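Local coordinates for UDP-N-acetylglucosamine 4,6-dehydratase (PDB 3PVZ), which probably acts as an NAD-binding lyase of the extended short-chain dehydrogenase type, removing water from UDP-N-acetylglucosamine, at residues S6-L10 and T236-S240; E128-L134 and W370-I375; F214-I218 and I273-L278. All blocks are in the same frame, centred on the assembly; numbering follows the deposited sequence. Where two conformers were deposited one is given.

Contact 1: residues S6-L10 and T236-S240; sequences SILSL and TPQES
The pyrrolidine ring of P237 receives I7 at its CD corner, where I7 CD1 stops 3.8 Å from P237 CD. The flat group here, the carboxylate of E239, barely meets the opposite segment: L8 CD2 lies 4.4 Å from E239 OE2, and the backbone N of T236 comes in above the carboxylate plane, 38° out of it, to reach OE1 at 3.0 Å. That last bond is half of a capping box. In return T236 OG1 accepts from E239 N at 3.1 Å, so residue 236 and the third residue after it close the start of helix 237-250. T236 turns OG1 between its own backbone N and carbonyl carbon (chi1 68°), which sends CG2 out to the N-terminal segment. There the methyl is shared by two side chains: L8 CD2 sits 3.7 Å from T236 CG2, and I7 CG2 meets the same T236 CG2 at 4.0 Å. What meets across is mainly hydrocarbon; T236 and E239 use polar atoms on each other. Buried E239 also takes a salt bridge from R13 and a hydrogen bond from L17 N, which tie the following part of the N-terminal arm to the same carboxylate. P237 itself neighbours V203 of the NAD site. One turn on, S240 OG donates to P237 O at 2.6 Å, in the carbonyl plane and on a lone pair.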
ATOM      1  N   SER A   6       0.364  14.747 -22.319  1.00 61.10           N
ATOM      2  CA  SER A   6       1.629  15.096 -21.605  1.00 61.47           C
ATOM      3  C   SER A   6       2.442  13.870 -21.236  1.00 60.64           C
ATOM      4  O   SER A   6       3.631  13.796 -21.551  1.00 61.31           O
ATOM      5  CB  SER A   6       1.346  15.896 -20.349  1.00 61.75           C
ATOM      6  OG  SER A   6       2.532  16.524 -19.914  1.00 63.49           O
ATOM      7  N   ILE A   7       1.815  12.902 -20.573  1.00 59.23           N
ATOM      8  CA  ILE A   7       2.463  11.604 -20.392  1.00 58.26           C
ATOM      9  C   ILE A   7       2.828  11.052 -21.781  1.00 58.10           C
ATOM     10  O   ILE A   7       3.931  10.555 -21.981  1.00 57.64           O
ATOM     11  CB  ILE A   7       1.587  10.577 -19.614  1.00 57.53           C
ATOM     12  CG1 ILE A   7       1.286  11.082 -18.193  1.00 58.30           C
ATOM     13  CG2 ILE A   7       2.295   9.198 -19.560  1.00 55.80           C
ATOM     14  CD1 ILE A   7       0.533  10.073 -17.280  1.00 58.36           C
ATOM     15  N   LEU A   8       1.894  11.155 -22.729  1.00 57.66           N
ATOM     16  CA  LEU A   8       2.124  10.709 -24.107  1.00 57.73           C
ATOM     17  C   LEU A   8       3.373  11.310 -24.704  1.00 58.59           C
ATOM     18  O   LEU A   8       4.265  10.582 -25.154  1.00 59.05           O
ATOM     19  CB  LEU A   8       0.916  11.024 -25.004  1.00 57.55           C
ATOM     20  CG  LEU A   8      -0.227   9.998 -24.947  1.00 56.94           C
ATOM     21  CD1 LEU A   8      -1.416  10.460 -25.794  1.00 56.47           C
ATOM     22  CD2 LEU A   8       0.246   8.623 -25.411  1.00 54.41           C
ATOM     23  N   SER A   9       3.466  12.633 -24.703  1.00 59.29           N
ATOM     24  CA  SER A   9       4.672  13.262 -25.222  1.00 60.34           C
ATOM     25  C   SER A   9       5.919  12.716 -24.509  1.00 59.90           C
ATOM     26  O   SER A   9       6.922  12.494 -25.150  1.00 60.67           O
ATOM     27  CB  SER A   9       4.602  14.799 -25.156  1.00 61.24           C
ATOM     28  OG  SER A   9       4.113  15.248 -23.902  1.00 61.93           O
ATOM     29  N   LEU A  10       5.849  12.447 -23.209  1.00 58.86           N
ATOM     30  CA  LEU A  10       6.999  11.860 -22.500  1.00 58.87           C
ATOM     31  C   LEU A  10       7.386  10.479 -23.009  1.00 58.98           C
ATOM     32  O   LEU A  10       8.567  10.152 -23.044  1.00 59.97           O
ATOM     33  CB  LEU A  10       6.783  11.785 -20.993  1.00 57.67           C
ATOM     34  CG  LEU A  10       7.093  13.079 -20.258  1.00 58.96           C
ATOM     35  CD1 LEU A  10       6.859  12.895 -18.802  1.00 59.03           C
ATOM     36  CD2 LEU A  10       8.542  13.504 -20.510  1.00 60.41           C
ATOM     37  N   THR A 236       0.142   4.764 -21.221  1.00 34.58           N
ATOM     38  CA  THR A 236      -0.476   5.608 -20.216  1.00 34.30           C
ATOM     39  C   THR A 236      -1.404   4.836 -19.253  1.00 34.40           C
ATOM     40  O   THR A 236      -1.989   3.779 -19.589  1.00 32.37           O
ATOM     41  CB  THR A 236      -1.310   6.747 -20.855  1.00 34.83           C
ATOM     42  OG1 THR A 236      -2.446   6.184 -21.511  1.00 34.23           O
ATOM     43  CG2 THR A 236      -0.463   7.529 -21.902  1.00 34.38           C
ATOM     44  N   PRO A 237      -1.570   5.389 -18.049  1.00 34.85           N
ATOM     45  CA  PRO A 237      -2.577   4.873 -17.150  1.00 35.06           C
ATOM     46  C   PRO A 237      -3.927   4.663 -17.849  1.00 35.15           C
ATOM     47  O   PRO A 237      -4.478   3.577 -17.739  1.00 35.10           O
ATOM     48  CB  PRO A 237      -2.670   5.956 -16.069  1.00 34.54           C
ATOM     49  CG  PRO A 237      -1.288   6.511 -16.020  1.00 36.03           C
ATOM     50  CD  PRO A 237      -0.862   6.546 -17.466  1.00 35.50           C
ATOM     51  N   GLN A 238      -4.446   5.650 -18.577  1.00 35.44           N
ATOM     52  CA  GLN A 238      -5.760   5.476 -19.199  1.00 36.09           C
ATOM     53  C   GLN A 238      -5.788   4.312 -20.145  1.00 34.58           C
ATOM     54  O   GLN A 238      -6.785   3.611 -20.261  1.00 33.16           O
ATOM     55  CB  GLN A 238      -6.198   6.709 -19.953  1.00 37.99           C
ATOM     56  CG  GLN A 238      -7.570   6.569 -20.628  1.00 42.28           C
ATOM     57  CD  GLN A 238      -8.140   7.921 -21.035  1.00 48.65           C
ATOM     58  OE1 GLN A 238      -7.914   8.913 -20.357  1.00 55.08           O
ATOM     59  NE2 GLN A 238      -8.885   7.958 -22.142  1.00 52.10           N
ATOM     60  N   GLU A 239      -4.678   4.108 -20.832  1.00 34.76           N
ATOM     61  CA  GLU A 239      -4.574   3.012 -21.762  1.00 34.69           C
ATOM     62  C   GLU A 239      -4.659   1.696 -21.019  1.00 33.64           C
ATOM     63  O   GLU A 239      -5.309   0.754 -21.500  1.00 33.62           O
ATOM     64  CB  GLU A 239      -3.278   3.138 -22.550  1.00 35.66           C
ATOM     65  CG  GLU A 239      -3.400   4.240 -23.569  1.00 37.75           C
ATOM     66  CD  GLU A 239      -2.150   4.494 -24.377  1.00 38.74           C
ATOM     67  OE1 GLU A 239      -1.040   4.143 -23.931  1.00 34.83           O
ATOM     68  OE2 GLU A 239      -2.315   5.061 -25.478  1.00 42.29           O
ATOM     69  N   SER A 240      -4.034   1.634 -19.836  1.00 32.82           N
ATOM     70  CA  SER A 240      -4.113   0.418 -18.988  1.00 32.53           C
ATOM     71  C   SER A 240      -5.538   0.149 -18.545  1.00 30.56           C
ATOM     72  O   SER A 240      -6.023  -0.973 -18.549  1.00 30.02           O
ATOM     73  CB  SER A 240      -3.136   0.447 -17.806  1.00 32.12           C
ATOM     74  OG  SER A 240      -3.438   1.424 -16.848  1.00 32.18           O
TER

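Contact 2: residues E128-L134 and W370-I375; sequences EKDPFTL and WTKEEI
K372 NZ reaches across to E128 and finds two oxygens there: the backbone O at 3.0 Å, approached from above the carbonyl plane, and, more weakly, OE1 at 3.3 Å in a salt bridge. The lysine gets there fully stretched, its CG anti to the backbone N (chi1 172°) and the rest of the chain extended, and it crosses the side chain of L134 at about a right angle. The other carboxylate oxygen of E128 is held by M174 N, which probably steadies the group for the lysine. The second polar link is nearly straight. W370 NE1 donates to P131 O at 2.9 Å with an N-H...O angle of 167°; the oxygen lies in the indole plane, at its edge, whereas NE1 stands well above the carbonyl plane. Beyond the proline, the fork of L134 and the CD1 methyl of I375 meet tip to tip, L134 CG being 4.0 Å from I375 CD1. Both segments are helix starts: D130 N-caps helix 131-154 with a carboxylate oxygen shared by F132 N and T133 N, and T371 with E374 makes a capping box, one of whose bonds is weak. K129 NZ bonds to T93 O and makes a cation-pi contact with F94, both of the second subunit. Helix 372-382 thus starts against the first turn of helix 131-154, with M364 of helix 351-367 and M174 of helix 174-189 packing on I375.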
ATOM      1  N   GLU A 128      10.784 -10.755  -2.935  1.00 55.51           N
ATOM      2  CA  GLU A 128      11.427 -12.041  -2.726  1.00 56.75           C
ATOM      3  C   GLU A 128      12.453 -12.140  -1.619  1.00 56.63           C
ATOM      4  O   GLU A 128      12.877 -13.248  -1.315  1.00 57.66           O
ATOM      5  CB  GLU A 128      12.243 -12.374  -3.968  1.00 58.16           C
ATOM      6  CG  GLU A 128      11.612 -13.312  -4.864  1.00 59.92           C
ATOM      7  CD  GLU A 128      12.531 -13.610  -6.019  1.00 62.70           C
ATOM      8  OE1 GLU A 128      13.651 -14.110  -5.761  1.00 64.42           O
ATOM      9  OE2 GLU A 128      12.113 -13.346  -7.165  1.00 64.63           O
ATOM     10  N   LYS A 129      12.940 -11.004  -1.127  1.00 55.58           N
ATOM     11  CA  LYS A 129      14.084 -10.958  -0.189  1.00 55.59           C
ATOM     12  C   LYS A 129      14.031 -12.042   0.841  1.00 54.11           C
ATOM     13  O   LYS A 129      14.988 -12.755   1.066  1.00 55.08           O
ATOM     14  CB  LYS A 129      14.048  -9.658   0.638  1.00 56.16           C
ATOM     15  CG  LYS A 129      14.714  -8.439   0.003  1.00 56.62           C
ATOM     16  CD  LYS A 129      14.501  -7.138   0.829  1.00 55.11           C
ATOM     17  CE  LYS A 129      13.175  -7.008   1.564  1.00 54.17           C
ATOM     18  NZ  LYS A 129      13.137  -7.670   2.969  1.00 53.34           N
ATOM     19  N   ASP A 130      12.890 -12.090   1.512  1.00 51.12           N
ATOM     20  CA  ASP A 130      12.771 -12.778   2.775  1.00 50.20           C
ATOM     21  C   ASP A 130      11.591 -13.712   2.710  1.00 48.14           C
ATOM     22  O   ASP A 130      10.750 -13.566   1.873  1.00 46.72           O
ATOM     23  CB  ASP A 130      12.616 -11.760   3.905  1.00 49.57           C
ATOM     24  CG  ASP A 130      11.291 -11.018   3.851  1.00 47.49           C
ATOM     25  OD1 ASP A 130      11.193  -9.977   3.169  1.00 45.51           O
ATOM     26  OD2 ASP A 130      10.343 -11.466   4.520  1.00 47.16           O
ATOM     27  N   PRO A 131      11.552 -14.704   3.586  1.00 48.19           N
ATOM     28  CA  PRO A 131      10.486 -15.657   3.410  1.00 47.42           C
ATOM     29  C   PRO A 131       9.100 -15.118   3.836  1.00 45.64           C
ATOM     30  O   PRO A 131       8.090 -15.704   3.483  1.00 44.69           O
ATOM     31  CB  PRO A 131      10.935 -16.850   4.268  1.00 48.77           C
ATOM     32  CG  PRO A 131      11.963 -16.336   5.219  1.00 49.18           C
ATOM     33  CD  PRO A 131      12.439 -15.019   4.724  1.00 49.51           C
ATOM     34  N   PHE A 132       9.058 -14.000   4.550  1.00 44.33           N
ATOM     35  CA  PHE A 132       7.798 -13.525   5.094  1.00 43.36           C
ATOM     36  C   PHE A 132       7.078 -12.687   4.046  1.00 42.08           C
ATOM     37  O   PHE A 132       5.918 -12.925   3.763  1.00 42.66           O
ATOM     38  CB  PHE A 132       8.046 -12.794   6.408  1.00 43.47           C
ATOM     39  CG  PHE A 132       9.087 -13.467   7.271  1.00 45.15           C
ATOM     40  CD1 PHE A 132       8.863 -14.743   7.778  1.00 43.78           C
ATOM     41  CD2 PHE A 132      10.307 -12.849   7.526  1.00 45.59           C
ATOM     42  CE1 PHE A 132       9.832 -15.387   8.554  1.00 45.57           C
ATOM     43  CE2 PHE A 132      11.272 -13.480   8.300  1.00 46.98           C
ATOM     44  CZ  PHE A 132      11.022 -14.752   8.824  1.00 48.03           C
ATOM     45  N   THR A 133       7.780 -11.769   3.415  1.00 41.81           N
ATOM     46  CA  THR A 133       7.222 -11.040   2.290  1.00 41.21           C
ATOM     47  C   THR A 133       6.837 -11.977   1.135  1.00 40.90           C
ATOM     48  O   THR A 133       5.795 -11.795   0.507  1.00 40.42           O
ATOM     49  CB  THR A 133       8.180  -9.949   1.796  1.00 41.02           C
ATOM     50  OG1 THR A 133       8.656  -9.179   2.911  1.00 42.74           O
ATOM     51  CG2 THR A 133       7.465  -9.029   0.857  1.00 40.94           C
ATOM     52  N   LEU A 134       7.644 -13.006   0.905  1.00 41.94           N
ATOM     53  CA  LEU A 134       7.397 -13.984  -0.143  1.00 41.82           C
ATOM     54  C   LEU A 134       6.117 -14.751   0.106  1.00 41.01           C
ATOM     55  O   LEU A 134       5.381 -15.048  -0.815  1.00 41.50           O
ATOM     56  CB  LEU A 134       8.576 -14.955  -0.193  1.00 43.67           C
ATOM     57  CG  LEU A 134       8.756 -15.965  -1.329  1.00 44.26           C
ATOM     58  CD1 LEU A 134       8.624 -15.322  -2.707  1.00 43.20           C
ATOM     59  CD2 LEU A 134      10.117 -16.646  -1.198  1.00 45.23           C
ATOM     60  N   TRP A 370       9.042 -21.245   8.307  1.00 55.94           N
ATOM     61  CA  TRP A 370       9.388 -21.736   7.008  1.00 55.26           C
ATOM     62  C   TRP A 370      10.597 -20.939   6.494  1.00 56.40           C
ATOM     63  O   TRP A 370      10.894 -19.838   6.980  1.00 56.47           O
ATOM     64  CB  TRP A 370       8.196 -21.618   6.054  1.00 52.73           C
ATOM     65  CG  TRP A 370       7.726 -20.234   5.803  1.00 48.80           C
ATOM     66  CD1 TRP A 370       8.176 -19.401   4.860  1.00 48.05           C
ATOM     67  CD2 TRP A 370       6.671 -19.535   6.486  1.00 46.13           C
ATOM     68  NE1 TRP A 370       7.496 -18.215   4.900  1.00 46.70           N
ATOM     69  CE2 TRP A 370       6.562 -18.272   5.892  1.00 45.18           C
ATOM     70  CE3 TRP A 370       5.805 -19.865   7.526  1.00 44.27           C
ATOM     71  CZ2 TRP A 370       5.638 -17.317   6.313  1.00 43.47           C
ATOM     72  CZ3 TRP A 370       4.894 -18.928   7.948  1.00 45.32           C
ATOM     73  CH2 TRP A 370       4.814 -17.657   7.340  1.00 44.18           C
ATOM     74  N   THR A 371      11.289 -21.510   5.515  1.00 57.46           N
ATOM     75  CA  THR A 371      12.486 -20.917   4.951  1.00 57.79           C
ATOM     76  C   THR A 371      12.158 -20.481   3.543  1.00 57.25           C
ATOM     77  O   THR A 371      11.254 -21.038   2.919  1.00 56.98           O
ATOM     78  CB  THR A 371      13.594 -21.948   4.861  1.00 59.39           C
ATOM     79  OG1 THR A 371      13.127 -23.042   4.073  1.00 59.80           O
ATOM     80  CG2 THR A 371      14.026 -22.467   6.275  1.00 59.51           C
ATOM     81  N   LYS A 372      12.902 -19.507   3.028  1.00 57.21           N
ATOM     82  CA  LYS A 372      12.792 -19.145   1.629  1.00 56.61           C
ATOM     83  C   LYS A 372      12.966 -20.377   0.744  1.00 56.92           C
ATOM     84  O   LYS A 372      12.186 -20.620  -0.171  1.00 55.53           O
ATOM     85  CB  LYS A 372      13.841 -18.098   1.241  1.00 57.06           C
ATOM     86  CG  LYS A 372      13.859 -17.862  -0.289  1.00 57.29           C
ATOM     87  CD  LYS A 372      14.429 -16.533  -0.724  1.00 57.70           C
ATOM     88  CE  LYS A 372      13.954 -16.227  -2.152  1.00 57.60           C
ATOM     89  NZ  LYS A 372      14.672 -15.100  -2.788  1.00 57.02           N
ATOM     90  N   GLU A 373      13.998 -21.155   1.034  1.00 58.24           N
ATOM     91  CA  GLU A 373      14.389 -22.246   0.160  1.00 59.41           C
ATOM     92  C   GLU A 373      13.366 -23.374   0.143  1.00 58.46           C
ATOM     93  O   GLU A 373      13.271 -24.102  -0.822  1.00 57.90           O
ATOM     94  CB  GLU A 373      15.791 -22.750   0.549  1.00 62.16           C
ATOM     95  CG  GLU A 373      16.904 -21.781   0.091  1.00 65.46           C
ATOM     96  CD  GLU A 373      17.096 -21.777  -1.443  1.00 69.34           C
ATOM     97  OE1 GLU A 373      17.410 -22.865  -1.996  1.00 71.84           O
ATOM     98  OE2 GLU A 373      16.922 -20.697  -2.086  1.00 69.31           O
ATOM     99  N   GLU A 374      12.595 -23.513   1.212  1.00 57.84           N
ATOM    100  CA  GLU A 374      11.458 -24.424   1.215  1.00 57.62           C
ATOM    101  C   GLU A 374      10.405 -24.010   0.169  1.00 55.40           C
ATOM    102  O   GLU A 374       9.831 -24.859  -0.520  1.00 54.86           O
ATOM    103  CB  GLU A 374      10.818 -24.390   2.592  1.00 58.48           C
ATOM    104  CG  GLU A 374      10.137 -25.652   3.026  1.00 61.26           C
ATOM    105  CD  GLU A 374       9.497 -25.494   4.380  1.00 63.29           C
ATOM    106  OE1 GLU A 374       9.832 -24.509   5.088  1.00 63.59           O
ATOM    107  OE2 GLU A 374       8.636 -26.342   4.720  1.00 65.89           O
ATOM    108  N   ILE A 375      10.151 -22.705   0.064  1.00 53.59           N
ATOM    109  CA  ILE A 375       9.174 -22.198  -0.908  1.00 51.84           C
ATOM    110  C   ILE A 375       9.707 -22.391  -2.334  1.00 51.80           C
ATOM    111  O   ILE A 375       8.997 -22.914  -3.201  1.00 50.53           O
ATOM    112  CB  ILE A 375       8.814 -20.705  -0.681  1.00 51.34           C
ATOM    113  CG1 ILE A 375       8.386 -20.446   0.772  1.00 50.75           C
ATOM    114  CG2 ILE A 375       7.683 -20.274  -1.637  1.00 48.24           C
ATOM    115  CD1 ILE A 375       7.777 -19.083   1.007  1.00 49.23           C
TER

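Contact 3: residues F214-I218 and I273-L278; sequences FNQRI and IAVKYL
F214 and A274 make the closely fitted half of this contact. The methyl A274 CB lies over one face of the phenyl ring, 4.1 Å from its centroid and 29° off the normal, a CH-pi contact, with A274 CB 3.7 Å from F214 CE2. I273 comes to the edge of the same ring with its CG2. Y277 then slants across the stem of F214, bringing its CE2 to within 3.6 Å of F214 CB. With CG anti to the backbone N (chi1 174°), the phenol continues toward helix 210-219 and sets its hydroxyl near the amide of N215, a pair whose modelled spacing is too short to interpret. The two helices cross at -47°, their local axes 11.8 Å apart at closest approach. Each leads into a strand of the small parallel sheet 224-227, 306-312 and 284-287; this lies in the C-terminal part of the extended short-chain dehydrogenase fold, the part that in relatives usually helps hold the nucleotide sugar. I224 of the first of these strands touches F214, I218 and A274. Farther along, the backbones spread, from 7.3 Å between the CA atoms of F214 and A274 to 8.9 Å between those of I218 and L278, and fewer atoms meet. I218, which is partly exposed, slides past Y277 in the opposite direction with its CG1 4.1 Å from Y277 CE2, and its end, I218 CD1, closes in on L278 CD2 at 3.6 Å, where W307 touches both residues.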
ATOM      1  N   PHE A 214      10.819   9.311 -10.326  1.00 45.94           N
ATOM      2  CA  PHE A 214      11.320  10.611 -10.847  1.00 47.07           C
ATOM      3  C   PHE A 214      10.558  11.748 -10.212  1.00 47.36           C
ATOM      4  O   PHE A 214      11.170  12.711  -9.758  1.00 48.08           O
ATOM      5  CB  PHE A 214      11.244  10.769 -12.376  1.00 47.44           C
ATOM      6  CG  PHE A 214      12.003   9.745 -13.169  1.00 44.87           C
ATOM      7  CD1 PHE A 214      12.982   8.966 -12.609  1.00 44.94           C
ATOM      8  CD2 PHE A 214      11.735   9.599 -14.518  1.00 45.78           C
ATOM      9  CE1 PHE A 214      13.667   8.035 -13.381  1.00 46.68           C
ATOM     10  CE2 PHE A 214      12.422   8.673 -15.296  1.00 45.66           C
ATOM     11  CZ  PHE A 214      13.381   7.887 -14.718  1.00 44.00           C
ATOM     12  N   ASN A 215       9.232  11.633 -10.117  1.00 47.13           N
ATOM     13  CA  ASN A 215       8.419  12.661  -9.447  0.50 47.24           C
ATOM     14  C   ASN A 215       8.896  12.904  -8.019  1.00 47.82           C
ATOM     15  O   ASN A 215       8.992  14.043  -7.544  1.00 47.57           O
ATOM     16  CB  ASN A 215       6.940  12.257  -9.387  0.50 46.56           C
ATOM     17  CG  ASN A 215       6.290  12.231 -10.737  0.50 46.93           C
ATOM     18  OD1 ASN A 215       6.555  13.091 -11.569  0.50 47.74           O
ATOM     19  ND2 ASN A 215       5.427  11.238 -10.971  0.50 45.39           N
ATOM     20  N   GLN A 216       9.159  11.812  -7.311  1.00 47.85           N
ATOM     21  CA  GLN A 216       9.517  11.927  -5.908  1.00 47.91           C
ATOM     22  C   GLN A 216      10.843  12.616  -5.791  1.00 48.57           C
ATOM     23  O   GLN A 216      10.999  13.560  -5.014  1.00 48.47           O
ATOM     24  CB  GLN A 216       9.542  10.546  -5.253  1.00 48.14           C
ATOM     25  CG  GLN A 216       8.196   9.867  -5.238  1.00 47.51           C
ATOM     26  CD  GLN A 216       7.204  10.562  -4.324  1.00 48.55           C
ATOM     27  OE1 GLN A 216       6.277  11.210  -4.796  1.00 50.93           O
ATOM     28  NE2 GLN A 216       7.393  10.430  -3.014  1.00 47.07           N
ATOM     29  N   ARG A 217      11.798  12.172  -6.605  1.00 49.15           N
ATOM     30  CA  ARG A 217      13.106  12.794  -6.624  1.00 49.67           C
ATOM     31  C   ARG A 217      12.975  14.294  -6.894  1.00 50.57           C
ATOM     32  O   ARG A 217      13.570  15.099  -6.188  1.00 50.80           O
ATOM     33  CB  ARG A 217      14.040  12.143  -7.658  1.00 49.71           C
ATOM     34  CG  ARG A 217      14.281  10.638  -7.503  1.00 48.03           C
ATOM     35  CD  ARG A 217      15.128  10.230  -6.332  1.00 46.86           C
ATOM     36  NE  ARG A 217      14.519  10.449  -5.020  1.00 48.12           N
ATOM     37  CZ  ARG A 217      13.454   9.810  -4.525  1.00 47.05           C
ATOM     38  NH1 ARG A 217      12.771   8.896  -5.221  1.00 44.77           N
ATOM     39  NH2 ARG A 217      13.060  10.105  -3.305  1.00 48.42           N
ATOM     40  N   ILE A 218      12.185  14.680  -7.885  1.00 51.31           N
ATOM     41  CA  ILE A 218      12.035  16.103  -8.184  1.00 53.67           C
ATOM     42  C   ILE A 218      11.439  16.852  -6.996  1.00 55.00           C
ATOM     43  O   ILE A 218      11.869  17.952  -6.662  1.00 56.55           O
ATOM     44  CB  ILE A 218      11.126  16.380  -9.408  1.00 53.56           C
ATOM     45  CG1 ILE A 218      11.745  15.843 -10.695  1.00 54.68           C
ATOM     46  CG2 ILE A 218      10.901  17.890  -9.568  1.00 54.35           C
ATOM     47  CD1 ILE A 218      13.134  16.417 -10.985  1.00 58.89           C
ATOM     48  N   ILE A 273      13.624   8.765 -20.961  1.00 44.67           N
ATOM     49  CA  ILE A 273      12.391   9.342 -20.395  1.00 44.18           C
ATOM     50  C   ILE A 273      12.744  10.401 -19.375  1.00 44.12           C
ATOM     51  O   ILE A 273      12.128  11.444 -19.376  1.00 44.14           O
ATOM     52  CB  ILE A 273      11.486   8.325 -19.688  1.00 43.37           C
ATOM     53  CG1 ILE A 273      11.008   7.215 -20.631  1.00 44.52           C
ATOM     54  CG2 ILE A 273      10.253   9.021 -19.076  1.00 43.06           C
ATOM     55  CD1 ILE A 273      10.242   7.677 -21.827  1.00 45.26           C
ATOM     56  N   ALA A 274      13.733  10.153 -18.516  1.00 44.58           N
ATOM     57  CA  ALA A 274      14.133  11.169 -17.522  1.00 45.84           C
ATOM     58  C   ALA A 274      14.531  12.501 -18.176  1.00 47.37           C
ATOM     59  O   ALA A 274      14.046  13.557 -17.798  1.00 48.23           O
ATOM     60  CB  ALA A 274      15.272  10.653 -16.596  1.00 45.22           C
ATOM     61  N   VAL A 275      15.399  12.450 -19.165  1.00 49.11           N
ATOM     62  CA  VAL A 275      15.789  13.665 -19.869  1.00 50.81           C
ATOM     63  C   VAL A 275      14.551  14.391 -20.433  1.00 51.77           C
ATOM     64  O   VAL A 275      14.344  15.567 -20.135  1.00 51.84           O
ATOM     65  CB  VAL A 275      16.784  13.358 -20.974  1.00 51.34           C
ATOM     66  CG1 VAL A 275      17.170  14.611 -21.686  1.00 52.32           C
ATOM     67  CG2 VAL A 275      18.011  12.679 -20.386  1.00 51.14           C
ATOM     68  N   LYS A 276      13.687  13.685 -21.180  1.00 52.20           N
ATOM     69  CA  LYS A 276      12.466  14.313 -21.707  1.00 52.84           C
ATOM     70  C   LYS A 276      11.656  14.984 -20.617  1.00 52.64           C
ATOM     71  O   LYS A 276      11.081  16.052 -20.829  1.00 52.78           O
ATOM     72  CB  LYS A 276      11.568  13.299 -22.409  1.00 52.35           C
ATOM     73  CG  LYS A 276      11.994  13.012 -23.828  1.00 56.08           C
ATOM     74  CD  LYS A 276      11.491  11.632 -24.314  1.00 58.49           C
ATOM     75  CE  LYS A 276      12.367  11.063 -25.457  1.00 60.96           C
ATOM     76  NZ  LYS A 276      12.046  11.623 -26.810  1.00 62.71           N
ATOM     77  N   TYR A 277      11.606  14.322 -19.466  1.00 52.44           N
ATOM     78  CA  TYR A 277      10.775  14.714 -18.364  1.00 52.83           C
ATOM     79  C   TYR A 277      11.341  15.954 -17.654  1.00 54.27           C
ATOM     80  O   TYR A 277      10.594  16.873 -17.322  1.00 53.68           O
ATOM     81  CB  TYR A 277      10.639  13.520 -17.432  1.00 52.08           C
ATOM     82  CG  TYR A 277       9.924  13.784 -16.143  1.00 53.16           C
ATOM     83  CD1 TYR A 277       8.622  14.246 -16.118  1.00 54.79           C
ATOM     84  CD2 TYR A 277      10.552  13.542 -14.942  1.00 54.92           C
ATOM     85  CE1 TYR A 277       7.972  14.475 -14.934  1.00 54.61           C
ATOM     86  CE2 TYR A 277       9.923  13.767 -13.767  1.00 55.86           C
ATOM     87  CZ  TYR A 277       8.638  14.229 -13.758  1.00 55.89           C
ATOM     88  OH  TYR A 277       8.059  14.438 -12.547  1.00 56.28           O
ATOM     89  N   LEU A 278      12.657  15.982 -17.462  1.00 55.98           N
ATOM     90  CA  LEU A 278      13.341  17.167 -16.926  1.00 57.59           C
ATOM     91  C   LEU A 278      13.204  18.373 -17.846  1.00 59.68           C
ATOM     92  O   LEU A 278      13.014  19.468 -17.376  1.00 60.67           O
ATOM     93  CB  LEU A 278      14.816  16.875 -16.688  1.00 57.63           C
ATOM     94  CG  LEU A 278      15.099  15.927 -15.534  1.00 55.66           C
ATOM     95  CD1 LEU A 278      16.558  15.487 -15.505  1.00 54.98           C
ATOM     96  CD2 LEU A 278      14.713  16.588 -14.238  1.00 54.30           C
TER

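How the contacts relate
Contact 3 is the buried one, a helix-helix packing made mostly of hydrocarbon and rings; contacts 1 and 2 are partly buried and place polar groups at helix starts. Contacts 1 and 3 lie on the same side of the chain's centre and touch: L10 of the N-terminal helix packs on the backbone of K276 and Y277, so helix 7-10 bridges helix 237-250 and helix 270-280. Contact 2 stands apart, its nearest atoms about 23 Å from contact 1 and about 17 Å from contact 3, and joins the C-terminal helix to the dinucleotide-binding part. Its crossing bonds are polar, whereas contact 1 crosses mainly with methyls and a proline ring carbon. Contacts 2 and 3 both border the second subunit.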